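Local coordinates for PBP5 (Haemophilus influenzae, PDB 3A3J), which removes C-terminal D-alanyl residues from sugar-peptide cell wall precursors, acting as a D-alanyl-D-alanine carboxypeptidase of the peptidase S11 family, at residues N252-K257 against I290-Q295; T11-D16 against L23-P28; S227-V232 against V240-L245; H286-P291 against D330-N335; K257-G262 against L280-D285. All blocks are in the same frame, centred on the assembly; numbering follows the deposited sequence.

Contact 1: residues N252-K257 against I290-Q295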
# COMPACT_ATOMS: atom_id res chain seq x y z
N ASN A 252 -14.03 -13.90 -7.54
CA ASN A 252 -14.11 -14.96 -6.59
C ASN A 252 -14.22 -14.61 -5.09
O ASN A 252 -14.31 -15.50 -4.26
CB ASN A 252 -12.91 -15.86 -6.76
CG ASN A 252 -12.99 -16.69 -8.03
OD1 ASN A 252 -12.55 -16.27 -9.12
ND2 ASN A 252 -13.55 -17.89 -7.90
N PHE A 253 -14.17 -13.34 -4.70
CA PHE A 253 -14.02 -13.12 -3.28
C PHE A 253 -14.76 -11.85 -3.03
O PHE A 253 -15.10 -11.16 -3.95
CB PHE A 253 -12.57 -12.91 -2.91
CG PHE A 253 -11.71 -14.16 -2.97
CD1 PHE A 253 -11.52 -14.94 -1.84
CD2 PHE A 253 -11.04 -14.50 -4.14
CE1 PHE A 253 -10.68 -16.09 -1.88
CE2 PHE A 253 -10.21 -15.62 -4.21
CZ PHE A 253 -10.02 -16.43 -3.08
N GLU A 254 -15.05 -11.57 -1.78
CA GLU A 254 -15.71 -10.35 -1.44
C GLU A 254 -15.17 -10.00 -0.07
O GLU A 254 -14.56 -10.86 0.61
CB GLU A 254 -17.22 -10.56 -1.34
CG GLU A 254 -17.60 -11.69 -0.42
CD GLU A 254 -19.10 -11.93 -0.43
OE1 GLU A 254 -19.74 -11.63 -1.48
OE2 GLU A 254 -19.65 -12.41 0.60
N THR A 255 -15.44 -8.76 0.33
CA THR A 255 -14.87 -8.22 1.53
C THR A 255 -15.97 -7.49 2.28
O THR A 255 -16.73 -6.76 1.73
CB THR A 255 -13.69 -7.27 1.19
OG1 THR A 255 -12.54 -8.09 0.91
CG2 THR A 255 -13.38 -6.30 2.34
N PHE A 256 -16.10 -7.73 3.56
CA PHE A 256 -17.08 -6.96 4.28
C PHE A 256 -16.62 -6.60 5.69
O PHE A 256 -15.75 -7.23 6.29
CB PHE A 256 -18.48 -7.64 4.27
CG PHE A 256 -18.61 -8.79 5.24
CD1 PHE A 256 -19.31 -8.64 6.45
CD2 PHE A 256 -18.08 -10.05 4.94
CE1 PHE A 256 -19.46 -9.71 7.36
CE2 PHE A 256 -18.22 -11.11 5.83
CZ PHE A 256 -18.90 -10.94 7.05
N LYS A 257 -17.21 -5.53 6.16
CA LYS A 257 -16.88 -4.98 7.44
C LYS A 257 -17.56 -5.82 8.53
O LYS A 257 -18.77 -5.93 8.56
CB LYS A 257 -17.37 -3.53 7.45
CG LYS A 257 -16.81 -2.77 8.62
CD LYS A 257 -17.52 -1.44 8.77
CE LYS A 257 -16.70 -0.35 8.14
NZ LYS A 257 -17.29 1.00 8.28
N ILE A 290 -13.83 -13.19 2.20
CA ILE A 290 -14.39 -14.56 2.12
C ILE A 290 -14.75 -14.92 0.68
O ILE A 290 -14.83 -14.04 -0.15
CB ILE A 290 -15.69 -14.60 2.94
CG1 ILE A 290 -16.70 -13.59 2.34
CG2 ILE A 290 -15.39 -14.33 4.43
CD1 ILE A 290 -17.36 -12.64 3.35
N PRO A 291 -14.98 -16.22 0.38
CA PRO A 291 -15.48 -16.53 -0.95
C PRO A 291 -16.70 -15.70 -1.24
O PRO A 291 -17.48 -15.42 -0.31
CB PRO A 291 -15.80 -18.03 -0.87
CG PRO A 291 -14.73 -18.53 0.06
CD PRO A 291 -14.62 -17.45 1.13
N LYS A 292 -16.83 -15.24 -2.48
CA LYS A 292 -17.98 -14.44 -2.90
C LYS A 292 -19.28 -15.20 -2.63
O LYS A 292 -19.31 -16.43 -2.66
CB LYS A 292 -17.89 -14.18 -4.40
CG LYS A 292 -18.56 -12.89 -4.86
CD LYS A 292 -18.80 -12.94 -6.36
CE LYS A 292 -18.23 -11.73 -7.08
NZ LYS A 292 -18.94 -10.48 -6.69
N GLY A 293 -20.36 -14.48 -2.39
CA GLY A 293 -21.60 -15.16 -2.11
C GLY A 293 -21.81 -15.70 -0.70
O GLY A 293 -22.95 -15.94 -0.35
N LYS A 294 -20.74 -15.84 0.11
CA LYS A 294 -20.75 -16.56 1.41
C LYS A 294 -20.98 -15.73 2.69
O LYS A 294 -20.81 -16.23 3.83
CB LYS A 294 -19.43 -17.31 1.61
CG LYS A 294 -19.04 -18.37 0.54
CD LYS A 294 -19.62 -19.76 0.80
CE LYS A 294 -19.88 -20.47 -0.53
NZ LYS A 294 -19.92 -21.93 -0.42
N GLN A 295 -21.37 -14.47 2.53
CA GLN A 295 -21.50 -13.64 3.71
C GLN A 295 -22.49 -14.15 4.77
O GLN A 295 -22.18 -14.10 5.98
CB GLN A 295 -21.90 -12.24 3.32
CG GLN A 295 -21.75 -11.32 4.52
CD GLN A 295 -21.86 -9.87 4.10
OE1 GLN A 295 -21.81 -9.55 2.90
NE2 GLN A 295 -22.01 -8.99 5.07
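Near the end of the two-stranded antiparallel sheet of the C-terminal domain, Glu254, on strand 253-259, pairs with Ile290 of strand 286-291; Phe253 and Pro291 form the last, non-hydrogen-bonded pair, just where the latter chain bends into a type II turn. Two backbone bonds make the Glu254-Ile290 pair, Glu254 N to Ile290 O at 3.0 Å and Ile290 N to Glu254 O at 2.9 Å. Beyond the last pair, Lys292 N reaches Asn252 O at 3.1 Å, from above the carbonyl plane. The turn itself, Pro291 to Lys294, is gripped by a side chain. Glu254 sets off with CG wedged between its backbone N and carbonyl carbon (chi1 53°), which lays CG along Ile290 CG1 at 3.5 Å, and then runs extended to the turn. There OE1 accepts the N-H of Gly293 at 3.1 Å, met from above the carboxylate plane. The positive phi of Gly293 (80°) suits the third position of such a turn. Two residues later Gln295 comes over Phe256 from the opposite direction: CG sits 3.7 Å above the centre of the ring, a CH-pi contact, and the amide continues across the same face with its plane 25° from that of the ring. On the other side of the strand, Phe253 meets Trp248 edge to face. The whole is an antiparallel strand pair whose second strand runs out into a type II turn, with an acidic side chain from the neighbouring strand binding an amide of that turn.

Contact 2: residues T11-D16 against L23-P28; sequences TYVLMD and LTALNP
The Tyr12 ring lies flat over the backbone of its partner strand: Leu26 N stands 3.8 Å above the ring centre, the Leu26 CB packs over the same face, and the methyl CG2 of Thr24 comes to the ring edge. The ring gets there because CG sits between the backbone N and the carbonyl carbon (chi1 65°), folding the side chain across the neighbour. The N-H of Leu26 is nonetheless spent on Tyr12 O at 3.1 Å, while Tyr12 N answers to Leu26 O at 3.1 Å. This is a beta hairpin at the margin of the five-stranded antiparallel sheet of the catalytic domain; strand 25-26 is outermost, and strand 224-232 flanks 11-16 on its inner side. Helix 235-252 covers the face bearing Tyr12 and Leu14, and helix 151-164 covers the one bearing Val13. There Val13 CG2 meets Ala25 CB at 4.0 Å and reaches Pro28 beyond it. Toward the turn of the hairpin the chain bends at Thr24, and Leu23 N bonds Leu14 O from above the carbonyl plane at 3.0 Å. Leu23 CB touches Leu14 CD2, and its methyl CD1 rests 3.6 Å from Asp16 N.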
# COMPACT_ATOMS: atom_id res chain seq x y z
N THR A 11 7.33 -13.71 -9.26
CA THR A 11 6.88 -13.45 -7.92
C THR A 11 5.63 -12.64 -8.11
O THR A 11 5.56 -11.91 -9.09
CB THR A 11 7.92 -12.49 -7.24
OG1 THR A 11 9.02 -13.23 -6.72
CG2 THR A 11 7.34 -11.65 -6.25
N TYR A 12 4.66 -12.73 -7.18
CA TYR A 12 3.50 -11.90 -7.20
C TYR A 12 2.65 -12.03 -5.96
O TYR A 12 2.75 -13.00 -5.19
CB TYR A 12 2.62 -12.26 -8.41
CG TYR A 12 2.00 -13.67 -8.42
CD1 TYR A 12 0.79 -13.95 -7.76
CD2 TYR A 12 2.59 -14.67 -9.12
CE1 TYR A 12 0.21 -15.25 -7.82
CE2 TYR A 12 2.05 -15.88 -9.20
CZ TYR A 12 0.87 -16.19 -8.58
OH TYR A 12 0.42 -17.49 -8.71
N VAL A 13 1.78 -11.08 -5.74
CA VAL A 13 0.94 -11.19 -4.59
C VAL A 13 -0.34 -10.49 -5.01
O VAL A 13 -0.28 -9.57 -5.84
CB VAL A 13 1.57 -10.49 -3.34
CG1 VAL A 13 1.15 -9.06 -3.29
CG2 VAL A 13 1.07 -11.12 -2.09
N LEU A 14 -1.49 -10.94 -4.47
CA LEU A 14 -2.72 -10.20 -4.63
C LEU A 14 -3.27 -10.05 -3.21
O LEU A 14 -3.22 -11.03 -2.43
CB LEU A 14 -3.74 -11.04 -5.42
CG LEU A 14 -5.17 -10.43 -5.54
CD1 LEU A 14 -5.06 -9.10 -6.34
CD2 LEU A 14 -6.20 -11.35 -6.26
N MET A 15 -3.84 -8.89 -2.85
CA MET A 15 -4.20 -8.69 -1.45
C MET A 15 -5.37 -7.74 -1.42
O MET A 15 -5.40 -6.80 -2.19
CB MET A 15 -2.97 -8.14 -0.66
CG MET A 15 -3.33 -7.35 0.60
SD MET A 15 -1.99 -6.32 1.40
CE MET A 15 -2.64 -4.70 1.28
N ASP A 16 -6.35 -7.98 -0.56
CA ASP A 16 -7.44 -7.05 -0.35
C ASP A 16 -6.90 -5.88 0.46
O ASP A 16 -6.28 -6.08 1.52
CB ASP A 16 -8.59 -7.71 0.47
CG ASP A 16 -9.75 -6.78 0.67
OD1 ASP A 16 -10.72 -6.73 -0.16
OD2 ASP A 16 -9.70 -6.00 1.62
N LEU A 23 -4.98 -13.02 -1.08
CA LEU A 23 -5.87 -13.93 -1.78
C LEU A 23 -5.13 -15.00 -2.56
O LEU A 23 -5.61 -16.12 -2.67
CB LEU A 23 -6.75 -13.16 -2.72
CG LEU A 23 -7.85 -12.35 -2.05
CD1 LEU A 23 -7.25 -11.42 -1.11
CD2 LEU A 23 -8.71 -11.58 -3.04
N THR A 24 -3.97 -14.68 -3.13
CA THR A 24 -3.12 -15.68 -3.81
C THR A 24 -1.66 -15.14 -3.84
O THR A 24 -1.51 -13.98 -3.60
CB THR A 24 -3.68 -16.09 -5.23
OG1 THR A 24 -2.89 -17.16 -5.72
CG2 THR A 24 -3.63 -14.97 -6.30
N ALA A 25 -0.62 -15.96 -4.02
CA ALA A 25 0.76 -15.48 -3.99
C ALA A 25 1.72 -16.53 -4.56
O ALA A 25 1.44 -17.72 -4.53
CB ALA A 25 1.18 -15.08 -2.55
N LEU A 26 2.85 -16.08 -5.09
CA LEU A 26 3.98 -16.93 -5.46
C LEU A 26 5.26 -16.21 -5.00
O LEU A 26 5.47 -15.07 -5.39
CB LEU A 26 4.00 -17.16 -6.97
CG LEU A 26 5.25 -17.87 -7.47
CD1 LEU A 26 5.31 -19.27 -6.81
CD2 LEU A 26 5.35 -17.96 -8.97
N ASN A 27 6.05 -16.83 -4.12
CA ASN A 27 7.26 -16.26 -3.51
C ASN A 27 7.08 -14.82 -3.07
O ASN A 27 7.83 -13.97 -3.48
CB ASN A 27 8.42 -16.28 -4.50
CG ASN A 27 8.65 -17.63 -5.06
OD1 ASN A 27 8.70 -18.60 -4.33
ND2 ASN A 27 8.80 -17.72 -6.39
N PRO A 28 6.08 -14.57 -2.24
CA PRO A 28 5.73 -13.21 -1.91
C PRO A 28 6.85 -12.49 -1.15
O PRO A 28 6.83 -11.25 -1.09
CB PRO A 28 4.50 -13.37 -0.99
CG PRO A 28 4.55 -14.81 -0.48
CD PRO A 28 5.24 -15.60 -1.56

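Contact 3: residues S227-V232 against V240-L245; sequences SVVMGV and VESKKL
Ser242 OG has two partners, the carbonyl of Arg238 one turn back in its own helix and a water that also binds Ser227 OG on the facing strand. The water lies 2.9 Å from Ser227 OG; its distance to Ser242 OG is modelled so short that the exact length is doubtful. Bridge and neighbours fasten helix 235-252 onto the central antiparallel sheet of the catalytic domain, the helix-on-sheet layering of the penicillin-binding and beta-lactamase fold. The axes of strand 227-230 and helix segment 240-245 pass 8.5 Å apart, their directions differing by 145°. The side chain of Ser227 points toward the helix, and its chi1 of 50°, with OG between the backbone N and the carbonyl carbon, sets the hydroxyl where the water can bridge it to Ser242; Ser227 OG also comes 4.0 Å from Ser242 CB. These residues, with Val229 and Leu245, are all buried, and the water gives the two hydroxyls a polar partner amid aliphatic groups. Val229 forks over the same ground. Its CG2 is 3.7 Å from Ser242 OG, whereas Val229 CG1 meets Leu245 CD1 at 3.8 Å as the two side chains slide past each other in opposite directions.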
# COMPACT_ATOMS: atom_id res chain seq x y z
N SER A 227 -2.48 -5.62 -6.61
CA SER A 227 -1.64 -6.73 -7.07
C SER A 227 -0.21 -6.30 -7.26
O SER A 227 0.01 -5.11 -7.54
CB SER A 227 -2.16 -7.21 -8.45
OG SER A 227 -2.34 -6.11 -9.41
N VAL A 228 0.72 -7.25 -7.22
CA VAL A 228 2.08 -6.98 -7.50
C VAL A 228 2.60 -8.16 -8.29
O VAL A 228 2.43 -9.28 -7.86
CB VAL A 228 2.98 -6.80 -6.16
CG1 VAL A 228 4.39 -6.44 -6.52
CG2 VAL A 228 2.37 -5.73 -5.22
N VAL A 229 3.23 -7.92 -9.44
CA VAL A 229 3.93 -8.96 -10.16
C VAL A 229 5.39 -8.52 -10.40
O VAL A 229 5.66 -7.35 -10.71
CB VAL A 229 3.20 -9.27 -11.54
CG1 VAL A 229 1.73 -9.64 -11.28
CG2 VAL A 229 3.24 -8.04 -12.50
N MET A 230 6.32 -9.46 -10.29
CA MET A 230 7.67 -9.13 -10.45
C MET A 230 8.28 -10.16 -11.37
O MET A 230 7.81 -11.30 -11.39
CB MET A 230 8.39 -9.15 -9.07
CG MET A 230 8.01 -7.97 -8.27
SD MET A 230 8.42 -8.04 -6.50
CE MET A 230 8.80 -6.30 -6.31
N GLY A 231 9.31 -9.76 -12.10
CA GLY A 231 10.02 -10.66 -13.00
C GLY A 231 9.10 -11.21 -14.08
O GLY A 231 9.15 -12.39 -14.34
N VAL A 232 8.25 -10.36 -14.70
CA VAL A 232 7.46 -10.75 -15.86
C VAL A 232 8.29 -10.55 -17.15
O VAL A 232 8.96 -9.51 -17.30
CB VAL A 232 6.16 -9.92 -15.95
CG1 VAL A 232 5.23 -10.48 -17.06
CG2 VAL A 232 5.42 -9.95 -14.63
N VAL A 240 -1.26 -7.75 -18.50
CA VAL A 240 -2.13 -8.91 -18.65
C VAL A 240 -2.21 -9.78 -17.34
O VAL A 240 -3.26 -10.08 -16.87
CB VAL A 240 -1.72 -9.79 -19.87
CG1 VAL A 240 -2.49 -11.09 -19.82
CG2 VAL A 240 -2.06 -9.09 -21.23
N GLU A 241 -1.06 -10.22 -16.83
CA GLU A 241 -1.01 -11.00 -15.60
C GLU A 241 -1.63 -10.23 -14.42
O GLU A 241 -2.25 -10.83 -13.54
CB GLU A 241 0.41 -11.40 -15.28
CG GLU A 241 1.06 -12.18 -16.36
CD GLU A 241 0.15 -13.35 -16.78
OE1 GLU A 241 0.00 -14.30 -15.99
OE2 GLU A 241 -0.40 -13.35 -17.88
N SER A 242 -1.50 -8.90 -14.41
CA SER A 242 -2.04 -8.16 -13.30
C SER A 242 -3.55 -8.21 -13.40
O SER A 242 -4.23 -8.43 -12.40
CB SER A 242 -1.56 -6.71 -13.30
OG SER A 242 -0.24 -6.68 -12.81
N LYS A 243 -4.05 -7.85 -14.58
CA LYS A 243 -5.50 -7.89 -14.83
C LYS A 243 -6.06 -9.29 -14.53
O LYS A 243 -7.12 -9.43 -13.95
CB LYS A 243 -5.79 -7.47 -16.28
CG LYS A 243 -7.27 -7.44 -16.60
CD LYS A 243 -7.58 -6.57 -17.83
CE LYS A 243 -8.97 -6.98 -18.37
NZ LYS A 243 -9.61 -5.94 -19.27
N LYS A 244 -5.30 -10.34 -14.85
CA LYS A 244 -5.71 -11.68 -14.48
C LYS A 244 -5.90 -11.86 -12.95
O LYS A 244 -6.88 -12.50 -12.47
CB LYS A 244 -4.69 -12.71 -14.99
CG LYS A 244 -4.96 -13.23 -16.43
CD LYS A 244 -4.01 -14.34 -16.87
CE LYS A 244 -3.65 -14.23 -18.38
NZ LYS A 244 -2.52 -15.14 -18.62
N LEU A 245 -4.92 -11.38 -12.17
CA LEU A 245 -5.03 -11.44 -10.70
C LEU A 245 -6.22 -10.64 -10.22
O LEU A 245 -7.03 -11.14 -9.42
CB LEU A 245 -3.77 -10.90 -10.05
CG LEU A 245 -2.67 -11.95 -10.12
CD1 LEU A 245 -1.33 -11.24 -9.76
CD2 LEU A 245 -2.95 -13.09 -9.09
O HOH W 1 0.31 -6.03 -10.50

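Contact 4: residues H286-P291 against D330-N335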
# COMPACT_ATOMS: atom_id res chain seq x y z
N HIS A 286 -13.10 -3.29 11.17
CA HIS A 286 -12.43 -4.53 10.83
C HIS A 286 -13.14 -5.11 9.62
O HIS A 286 -14.34 -4.85 9.44
CB HIS A 286 -12.54 -5.57 11.96
CG HIS A 286 -11.66 -6.75 11.75
ND1 HIS A 286 -10.36 -6.82 12.23
CD2 HIS A 286 -11.87 -7.92 11.09
CE1 HIS A 286 -9.81 -7.96 11.86
NE2 HIS A 286 -10.70 -8.65 11.16
N PHE A 287 -12.41 -5.88 8.80
CA PHE A 287 -12.92 -6.29 7.48
C PHE A 287 -12.43 -7.67 7.26
O PHE A 287 -11.32 -8.00 7.67
CB PHE A 287 -12.41 -5.43 6.31
CG PHE A 287 -12.84 -3.98 6.37
CD1 PHE A 287 -14.01 -3.56 5.75
CD2 PHE A 287 -12.04 -3.03 6.99
CE1 PHE A 287 -14.40 -2.25 5.77
CE2 PHE A 287 -12.44 -1.72 7.03
CZ PHE A 287 -13.61 -1.32 6.43
N ILE A 288 -13.24 -8.50 6.62
CA ILE A 288 -12.71 -9.80 6.31
C ILE A 288 -12.95 -10.10 4.85
O ILE A 288 -13.80 -9.48 4.20
CB ILE A 288 -13.26 -10.93 7.26
CG1 ILE A 288 -14.76 -11.15 7.04
CG2 ILE A 288 -12.94 -10.59 8.72
CD1 ILE A 288 -15.21 -12.61 7.48
N THR A 289 -12.18 -11.02 4.33
CA THR A 289 -12.35 -11.40 2.96
C THR A 289 -12.73 -12.89 2.89
O THR A 289 -12.03 -13.74 3.41
CB THR A 289 -11.02 -11.13 2.19
OG1 THR A 289 -10.71 -9.73 2.26
CG2 THR A 289 -11.12 -11.61 0.72
N ILE A 290 -13.83 -13.19 2.20
CA ILE A 290 -14.39 -14.56 2.12
C ILE A 290 -14.75 -14.92 0.68
O ILE A 290 -14.83 -14.04 -0.15
CB ILE A 290 -15.69 -14.60 2.94
CG1 ILE A 290 -16.70 -13.59 2.34
CG2 ILE A 290 -15.39 -14.33 4.43
CD1 ILE A 290 -17.36 -12.64 3.35
N PRO A 291 -14.98 -16.22 0.38
CA PRO A 291 -15.48 -16.53 -0.95
C PRO A 291 -16.70 -15.70 -1.24
O PRO A 291 -17.48 -15.42 -0.31
CB PRO A 291 -15.80 -18.03 -0.87
CG PRO A 291 -14.73 -18.53 0.06
CD PRO A 291 -14.62 -17.45 1.13
N ASP A 330 -12.40 -21.81 11.07
CA ASP A 330 -12.18 -20.49 11.60
C ASP A 330 -11.35 -19.67 10.66
O ASP A 330 -10.16 -19.91 10.49
CB ASP A 330 -11.59 -20.58 12.98
CG ASP A 330 -12.64 -20.87 14.00
OD1 ASP A 330 -13.84 -20.94 13.59
OD2 ASP A 330 -12.27 -21.00 15.17
N ILE A 331 -11.99 -18.71 10.03
CA ILE A 331 -11.38 -18.12 8.88
C ILE A 331 -10.65 -16.82 9.19
O ILE A 331 -9.69 -16.48 8.50
CB ILE A 331 -12.37 -17.99 7.73
CG1 ILE A 331 -13.48 -17.00 8.06
CG2 ILE A 331 -12.97 -19.38 7.39
CD1 ILE A 331 -14.40 -16.88 6.91
N ALA A 332 -11.07 -16.15 10.26
CA ALA A 332 -10.64 -14.77 10.55
C ALA A 332 -11.07 -14.38 11.97
O ALA A 332 -12.17 -14.72 12.39
CB ALA A 332 -11.28 -13.82 9.55
N SER A 333 -10.24 -13.60 12.66
CA SER A 333 -10.54 -13.17 14.03
C SER A 333 -10.17 -11.70 14.21
O SER A 333 -9.67 -11.08 13.29
CB SER A 333 -9.77 -14.04 15.02
OG SER A 333 -8.58 -13.40 15.43
N ALA A 334 -10.40 -11.14 15.38
CA ALA A 334 -10.15 -9.74 15.65
C ALA A 334 -10.39 -9.47 17.12
O ALA A 334 -11.30 -10.04 17.71
CB ALA A 334 -11.09 -8.90 14.86
N ASN A 335 -9.62 -8.57 17.71
CA ASN A 335 -9.73 -8.30 19.11
C ASN A 335 -11.07 -7.75 19.51
O ASN A 335 -11.75 -7.13 18.74
CB ASN A 335 -8.62 -7.35 19.57
CG ASN A 335 -7.28 -7.98 19.47
OD1 ASN A 335 -7.15 -9.21 19.40
ND2 ASN A 335 -6.26 -7.16 19.46
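Strands 286-291 and 330-335 run almost exactly antiparallel, at 174°, with axes 7.9 Å apart and no hydrogen bond between them, because they belong to different sheets that face one another. Three residues of the first strand, His286, Ile288 and Ile290, meet Ala334, Ala332 and Ile331 in turn. His286 turns its imidazole inward, CG trans to the backbone N (chi1 -170°), and the methyl of Ala334 settles over one ring face, 3.5 Å from the centroid and shifted toward the rim: a CH-pi contact, nearest ND1 and CE1. His286 NE2 is also 3.4 Å from Ser333 O, but the angle is too poor for a hydrogen bond. In the middle, Ile288 CG2 presses on Ala332 CB at 3.7 Å, and the same methyl lies in plane at the edge of the histidine ring. At the far end Ile290 gives its CG2 branch to Ile331 CD1, also at 3.7 Å. A classic beta bulge, in which Ile331 and Ala332 both face Tyr324, lets these two consecutive side chains point toward the other sheet. The facing sheets are thus joined as in a beta sandwich by methyl groups and a ring face, implying that shape and the burial of apolar surface, rather than directed polar bonds, hold this interface.

Contact 5: residues K257-G262 against L280-D285; sequences KTLEAG and LGAFMD
Asp285 spreads its two carboxylate oxygens between a backbone amide and a lysine. OD1 takes the N-H of Ala261 at 2.9 Å in an almost straight bond (174°), met nearly head-on along its C-O direction. OD2 faces Lys257 NZ, a weak salt bridge of 3.3 Å that the lysine reaches by bending at chi3 (-99°), its chain crossing that of the aspartate at a slant. The carboxylate is turned this way by chi1 of -78°, which places CG beside the backbone N. Asp285 CA lies 3.0 Å from Leu259 O as a CA-H...O contact. These residues lie where the two sheets of the C-terminal domain are connected: strand 253-259 leaves its partner 286-291 through a classic beta bulge, Thr258 and Leu259 both facing His286, and heads for strand 264-271. Leu259 sends CD1 against the methyl of Ala282 at 3.9 Å and also packs on Ala334 of the facing sheet. Further along, Gly262 N bonds Ala282 O at 2.7 Å. A water spans the same gap, lying 2.8 Å from Glu260 O, to which it probably donates, and accepting from Ala282 N at 3.1 Å. Ala261 CB lies 3.4 Å from Phe283 O.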
# COMPACT_ATOMS: atom_id res chain seq x y z
N LYS A 257 -17.21 -5.53 6.16
CA LYS A 257 -16.88 -4.98 7.44
C LYS A 257 -17.56 -5.82 8.53
O LYS A 257 -18.77 -5.93 8.56
CB LYS A 257 -17.37 -3.53 7.45
CG LYS A 257 -16.81 -2.77 8.62
CD LYS A 257 -17.52 -1.44 8.77
CE LYS A 257 -16.70 -0.35 8.14
NZ LYS A 257 -17.29 1.00 8.28
N THR A 258 -16.78 -6.45 9.41
CA THR A 258 -17.40 -7.13 10.53
C THR A 258 -17.45 -6.30 11.80
O THR A 258 -18.23 -6.62 12.70
CB THR A 258 -16.68 -8.41 10.88
OG1 THR A 258 -15.35 -8.08 11.26
CG2 THR A 258 -16.67 -9.37 9.69
N LEU A 259 -16.62 -5.28 11.93
CA LEU A 259 -16.71 -4.36 13.08
C LEU A 259 -16.57 -2.91 12.69
O LEU A 259 -15.75 -2.56 11.83
CB LEU A 259 -15.66 -4.69 14.15
CG LEU A 259 -15.65 -6.11 14.75
CD1 LEU A 259 -14.23 -6.44 15.31
CD2 LEU A 259 -16.74 -6.23 15.83
N GLU A 260 -17.38 -2.08 13.34
CA GLU A 260 -17.34 -0.65 13.19
C GLU A 260 -16.77 0.03 14.44
O GLU A 260 -17.27 -0.19 15.56
CB GLU A 260 -18.75 -0.15 12.92
CG GLU A 260 -18.87 1.35 12.94
CD GLU A 260 -20.33 1.79 12.84
OE1 GLU A 260 -21.11 1.09 12.17
OE2 GLU A 260 -20.71 2.82 13.44
N ALA A 261 -15.75 0.88 14.22
CA ALA A 261 -15.03 1.65 15.26
C ALA A 261 -15.97 2.27 16.25
O ALA A 261 -16.91 2.96 15.86
CB ALA A 261 -14.17 2.77 14.62
N GLY A 262 -15.75 2.02 17.54
CA GLY A 262 -16.52 2.75 18.55
C GLY A 262 -17.87 2.14 18.85
O GLY A 262 -18.49 2.49 19.83
N LEU A 280 -18.98 -4.27 25.16
CA LEU A 280 -17.83 -4.74 24.42
C LEU A 280 -17.95 -4.28 22.97
O LEU A 280 -19.05 -4.05 22.48
CB LEU A 280 -17.80 -6.28 24.45
CG LEU A 280 -17.78 -6.93 25.87
CD1 LEU A 280 -17.76 -8.42 25.77
CD2 LEU A 280 -16.64 -6.36 26.78
N GLY A 281 -16.82 -4.22 22.27
CA GLY A 281 -16.80 -3.87 20.85
C GLY A 281 -15.36 -3.74 20.41
O GLY A 281 -14.49 -4.45 20.95
N ALA A 282 -15.12 -2.81 19.45
CA ALA A 282 -13.79 -2.52 18.86
C ALA A 282 -13.68 -1.01 18.59
O ALA A 282 -14.64 -0.34 18.20
CB ALA A 282 -13.54 -3.33 17.57
N PHE A 283 -12.52 -0.45 18.89
CA PHE A 283 -12.31 0.97 18.65
C PHE A 283 -11.82 1.24 17.20
O PHE A 283 -11.65 2.40 16.80
CB PHE A 283 -11.42 1.60 19.75
CG PHE A 283 -12.16 1.86 21.04
CD1 PHE A 283 -13.11 2.90 21.12
CD2 PHE A 283 -12.03 1.00 22.11
CE1 PHE A 283 -13.86 3.13 22.30
CE2 PHE A 283 -12.74 1.19 23.28
CZ PHE A 283 -13.67 2.27 23.39
N MET A 284 -11.62 0.18 16.43
CA MET A 284 -11.36 0.34 14.98
C MET A 284 -12.18 -0.61 14.12
O MET A 284 -12.58 -1.72 14.59
CB MET A 284 -9.89 0.17 14.68
CG MET A 284 -9.13 1.54 14.71
SD MET A 284 -7.40 1.49 14.06
CE MET A 284 -7.64 1.02 12.31
N ASP A 285 -12.42 -0.18 12.88
CA ASP A 285 -13.15 -0.97 11.86
C ASP A 285 -12.42 -2.25 11.64
O ASP A 285 -11.26 -2.31 11.90
CB ASP A 285 -13.15 -0.23 10.54
CG ASP A 285 -14.16 0.88 10.49
OD1 ASP A 285 -14.92 1.06 11.47
OD2 ASP A 285 -14.22 1.55 9.45
O HOH W 2 -17.33 -2.35 17.37

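How the contacts relate
The five contacts divide between two domains. Contacts 2 and 3, their centres 9 Å apart, share the catalytic sheet, where strands 11-16 and 224-232 are neighbours and helix 235-252 lies over both. Contacts 1, 4 and 5 follow one another down the C-terminal domain, with strand 286-291 common to 1 and 4 and Lys257 common to 1 and 5. Helix 235-252 runs straight into strand 253-259, and the seam is tied by Asp16 of contact 2, whose OD1 is 2.5 Å from Thr255 OG1 of contact 1. Of the active-site residues, Lys202, which probably binds substrate, has its side chain about 11 Å from that of Ser242 of contact 3; the other four contacts lie away from the catalytic and substrate-binding residues.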